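Local coordinates for protein DOA1 (Saccharomyces cerevisiae, PDB 3ODT) that probably binds ubiquitin through its seven-bladed WD40 beta-propeller domain and takes part in regulating the turnover of F-box proteins, at residues V186-D194 against F227-P235. Numbering follows the deposited sequence.
Sequences VVRHLAVVD and FVYCIKLLP
Two neighbouring blades of the WD40 beta-propeller meet here through their innermost strands, 187-194 and 228-233, which run parallel (2°) about the central channel. No hydrogen bond links them; side chains fill the 5.6 Å between the strand axes. Tyr229 CD1 lies over one face of the Arg188 guanidinium, near its rim, 3.3 Å from NH2, with the two planes turned 48° apart. Bends at chi2 and chi3 fold the arginine chain so that it runs alongside the tyrosine, both pointing the same way. The other end of Tyr229 is tied by OH to Glu244, and its ring stacks with Trp270, while Arg188 also makes a cation-pi contact with Trp146. With an alanine at Arg188, Tyr229 would probably lose the guanidinium beside CD1 and CE1, and a gap would open between the blades. Further along, the His189 ring takes the sulfur of Cys230 over one face, SG standing 4.3 Å from the ring centroid, while Ile231 O and Lys232 CE approach its edge. Lys232 NZ bonds Val272 O and forms a salt bridge with Asp273, both on strand 269-274 of the next blade. Apolar groups close the remainder: Ile231 extends CD1 across to Ala191 CB at 4.5 Å, Leu233 CG lies 4.1 Å from Ala191 CB, and Leu233 CD1 touches Val193 CG2 at 4.0 Å. Behind this seam, strand 197-202 pairs with 187-194 and contributes Ile199 against Ala191 and Ile231, strand 239-243 pairs with 228-233, and strand 145-150 of the preceding blade touches His189.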
loop_
_atom_site.group_PDB
_atom_site.type_symbol
_atom_site.label_atom_id
_atom_site.label_comp_id
_atom_site.label_asym_id
_atom_site.label_seq_id
_atom_site.Cartn_x
_atom_site.Cartn_y
_atom_site.Cartn_z
ATOM N N VAL A 186 7.974 -13.288 7.626
ATOM C CA VAL A 186 6.959 -12.906 6.663
ATOM C C VAL A 186 7.328 -11.576 6.015
ATOM O O VAL A 186 7.645 -10.617 6.718
ATOM C CB VAL A 186 5.633 -12.746 7.406
ATOM C CG1 VAL A 186 4.584 -12.106 6.510
ATOM C CG2 VAL A 186 5.175 -14.088 8.038
ATOM N N VAL A 187 7.309 -11.514 4.685
ATOM C CA VAL A 187 7.552 -10.241 3.972
ATOM C C VAL A 187 6.207 -9.589 3.693
ATOM O O VAL A 187 5.303 -10.230 3.138
ATOM C CB VAL A 187 8.342 -10.440 2.676
ATOM C CG1 VAL A 187 8.838 -9.105 2.176
ATOM C CG2 VAL A 187 9.534 -11.344 2.942
ATOM N N ARG A 188 6.063 -8.339 4.121
ATOM C CA ARG A 188 4.773 -7.687 4.143
ATOM C C ARG A 188 4.559 -6.665 3.027
ATOM O O ARG A 188 3.422 -6.415 2.604
ATOM C CB ARG A 188 4.587 -6.975 5.473
ATOM C CG ARG A 188 4.445 -7.891 6.683
ATOM C CD ARG A 188 3.211 -8.713 6.612
ATOM N NE ARG A 188 1.932 -7.988 6.766
ATOM C CZ ARG A 188 1.110 -8.094 7.805
ATOM N NH1 ARG A 188 1.443 -8.839 8.879
ATOM N NH2 ARG A 188 -0.050 -7.438 7.783
ATOM N N HIS A 189 5.630 -6.032 2.565
ATOM C CA HIS A 189 5.432 -4.970 1.586
ATOM C C HIS A 189 6.672 -4.667 0.780
ATOM O O HIS A 189 7.796 -4.962 1.191
ATOM C CB HIS A 189 4.896 -3.684 2.266
ATOM C CG HIS A 189 3.819 -3.017 1.464
ATOM N ND1 HIS A 189 2.559 -3.555 1.319
ATOM C CD2 HIS A 189 3.817 -1.866 0.744
ATOM C CE1 HIS A 189 1.835 -2.768 0.547
ATOM N NE2 HIS A 189 2.578 -1.737 0.172
ATOM N N LEU A 190 6.442 -4.039 -0.365
ATOM C CA LEU A 190 7.463 -3.736 -1.337
ATOM C C LEU A 190 7.307 -2.323 -1.880
ATOM O O LEU A 190 6.188 -1.841 -2.052
ATOM C CB LEU A 190 7.380 -4.712 -2.499
ATOM C CG LEU A 190 7.497 -6.214 -2.244
ATOM C CD1 LEU A 190 7.074 -6.994 -3.472
ATOM C CD2 LEU A 190 8.923 -6.537 -1.856
ATOM N N ALA A 191 8.415 -1.684 -2.218
ATOM C CA ALA A 191 8.393 -0.484 -3.057
ATOM C C ALA A 191 9.527 -0.595 -4.071
ATOM O O ALA A 191 10.671 -0.925 -3.698
ATOM C CB ALA A 191 8.562 0.788 -2.242
ATOM N N VAL A 192 9.182 -0.487 -5.348
ATOM C CA VAL A 192 10.172 -0.519 -6.410
ATOM C C VAL A 192 10.832 0.863 -6.579
ATOM O O VAL A 192 10.171 1.862 -6.817
ATOM C CB VAL A 192 9.540 -1.007 -7.726
ATOM C CG1 VAL A 192 10.571 -0.994 -8.873
ATOM C CG2 VAL A 192 8.895 -2.380 -7.507
ATOM N N VAL A 193 12.140 0.915 -6.402
ATOM C CA VAL A 193 12.873 2.159 -6.587
ATOM C C VAL A 193 13.096 2.428 -8.090
ATOM O O VAL A 193 12.765 3.496 -8.623
ATOM C CB VAL A 193 14.199 2.098 -5.843
ATOM C CG1 VAL A 193 15.040 3.360 -6.088
ATOM C CG2 VAL A 193 13.976 1.895 -4.353
ATOM N N ASP A 194 13.595 1.416 -8.777
ATOM C CA ASP A 194 13.798 1.442 -10.214
ATOM C C ASP A 194 13.983 0.007 -10.656
ATOM O O ASP A 194 13.827 -0.935 -9.851
ATOM C CB ASP A 194 14.991 2.324 -10.590
ATOM C CG ASP A 194 16.283 1.918 -9.897
ATOM O OD1 ASP A 194 16.505 0.701 -9.641
ATOM O OD2 ASP A 194 17.082 2.835 -9.602
ATOM N N PHE A 227 6.113 -5.527 13.832
ATOM C CA PHE A 227 5.961 -5.774 12.416
ATOM C C PHE A 227 5.925 -4.466 11.623
ATOM O O PHE A 227 5.327 -3.462 12.068
ATOM C CB PHE A 227 4.656 -6.508 12.120
ATOM C CG PHE A 227 4.419 -7.685 12.967
ATOM C CD1 PHE A 227 5.461 -8.474 13.397
ATOM C CD2 PHE A 227 3.150 -7.974 13.392
ATOM C CE1 PHE A 227 5.239 -9.562 14.192
ATOM C CE2 PHE A 227 2.923 -9.069 14.205
ATOM C CZ PHE A 227 3.972 -9.853 14.601
ATOM N N VAL A 228 6.506 -4.503 10.430
ATOM C CA VAL A 228 6.402 -3.384 9.510
ATOM C C VAL A 228 5.395 -3.771 8.432
ATOM O O VAL A 228 5.603 -4.753 7.711
ATOM C CB VAL A 228 7.748 -2.974 8.902
ATOM C CG1 VAL A 228 7.587 -1.671 8.147
ATOM C CG2 VAL A 228 8.825 -2.859 9.968
ATOM N N TYR A 229 4.302 -3.004 8.320
ATOM C CA TYR A 229 3.208 -3.366 7.424
ATOM C C TYR A 229 3.239 -2.704 6.057
ATOM O O TYR A 229 2.718 -3.264 5.096
ATOM C CB TYR A 229 1.876 -3.008 8.073
ATOM C CG TYR A 229 1.550 -3.764 9.342
ATOM C CD1 TYR A 229 1.736 -5.141 9.433
ATOM C CD2 TYR A 229 1.068 -3.109 10.451
ATOM C CE1 TYR A 229 1.432 -5.834 10.584
ATOM C CE2 TYR A 229 0.726 -3.807 11.607
ATOM C CZ TYR A 229 0.937 -5.158 11.665
ATOM O OH TYR A 229 0.617 -5.840 12.789
ATOM N N CYS A 230 3.823 -1.502 5.957
ATOM C CA CYS A 230 3.688 -0.751 4.716
ATOM C C CYS A 230 4.895 0.139 4.576
ATOM O O CYS A 230 5.411 0.619 5.589
ATOM C CB CYS A 230 2.411 0.109 4.760
ATOM S SG CYS A 230 2.027 0.920 3.177
ATOM N N ILE A 231 5.379 0.299 3.338
ATOM C CA ILE A 231 6.409 1.250 2.976
ATOM C C ILE A 231 6.026 1.912 1.657
ATOM O O ILE A 231 5.400 1.300 0.795
ATOM C CB ILE A 231 7.788 0.593 2.795
ATOM C CG1 ILE A 231 7.685 -0.665 1.940
ATOM C CG2 ILE A 231 8.393 0.266 4.136
ATOM C CD1 ILE A 231 8.985 -1.361 1.651
ATOM N N LYS A 232 6.418 3.172 1.520
ATOM C CA LYS A 232 6.231 3.964 0.313
ATOM C C LYS A 232 7.427 4.876 0.134
ATOM O O LYS A 232 8.109 5.206 1.087
ATOM C CB LYS A 232 4.965 4.824 0.363
ATOM C CG LYS A 232 3.660 4.045 0.400
ATOM C CD LYS A 232 3.343 3.387 -0.933
ATOM C CE LYS A 232 2.328 2.273 -0.734
ATOM N NZ LYS A 232 0.957 2.771 -0.346
ATOM N N LEU A 233 7.675 5.268 -1.100
ATOM C CA LEU A 233 8.668 6.290 -1.413
ATOM C C LEU A 233 8.009 7.650 -1.593
ATOM O O LEU A 233 7.052 7.806 -2.344
ATOM C CB LEU A 233 9.452 5.927 -2.688
ATOM C CG LEU A 233 10.166 4.580 -2.627
ATOM C CD1 LEU A 233 10.755 4.180 -3.978
ATOM C CD2 LEU A 233 11.244 4.623 -1.529
ATOM N N LEU A 234 8.536 8.640 -0.881
ATOM C CA LEU A 234 8.153 10.025 -1.043
ATOM C C LEU A 234 8.704 10.605 -2.334
ATOM O O LEU A 234 9.636 10.074 -2.937
ATOM C CB LEU A 234 8.682 10.813 0.159
ATOM C CG LEU A 234 7.929 10.514 1.450
ATOM C CD1 LEU A 234 8.741 10.943 2.657
ATOM C CD2 LEU A 234 6.563 11.195 1.442
ATOM N N PRO A 235 8.124 11.717 -2.767
ATOM C CA PRO A 235 8.616 12.389 -3.972
ATOM C C PRO A 235 10.122 12.652 -3.978
ATOM O O PRO A 235 10.725 12.588 -5.063
ATOM C CB PRO A 235 7.845 13.717 -3.979
ATOM C CG PRO A 235 6.551 13.397 -3.270
ATOM C CD PRO A 235 6.890 12.331 -2.238
#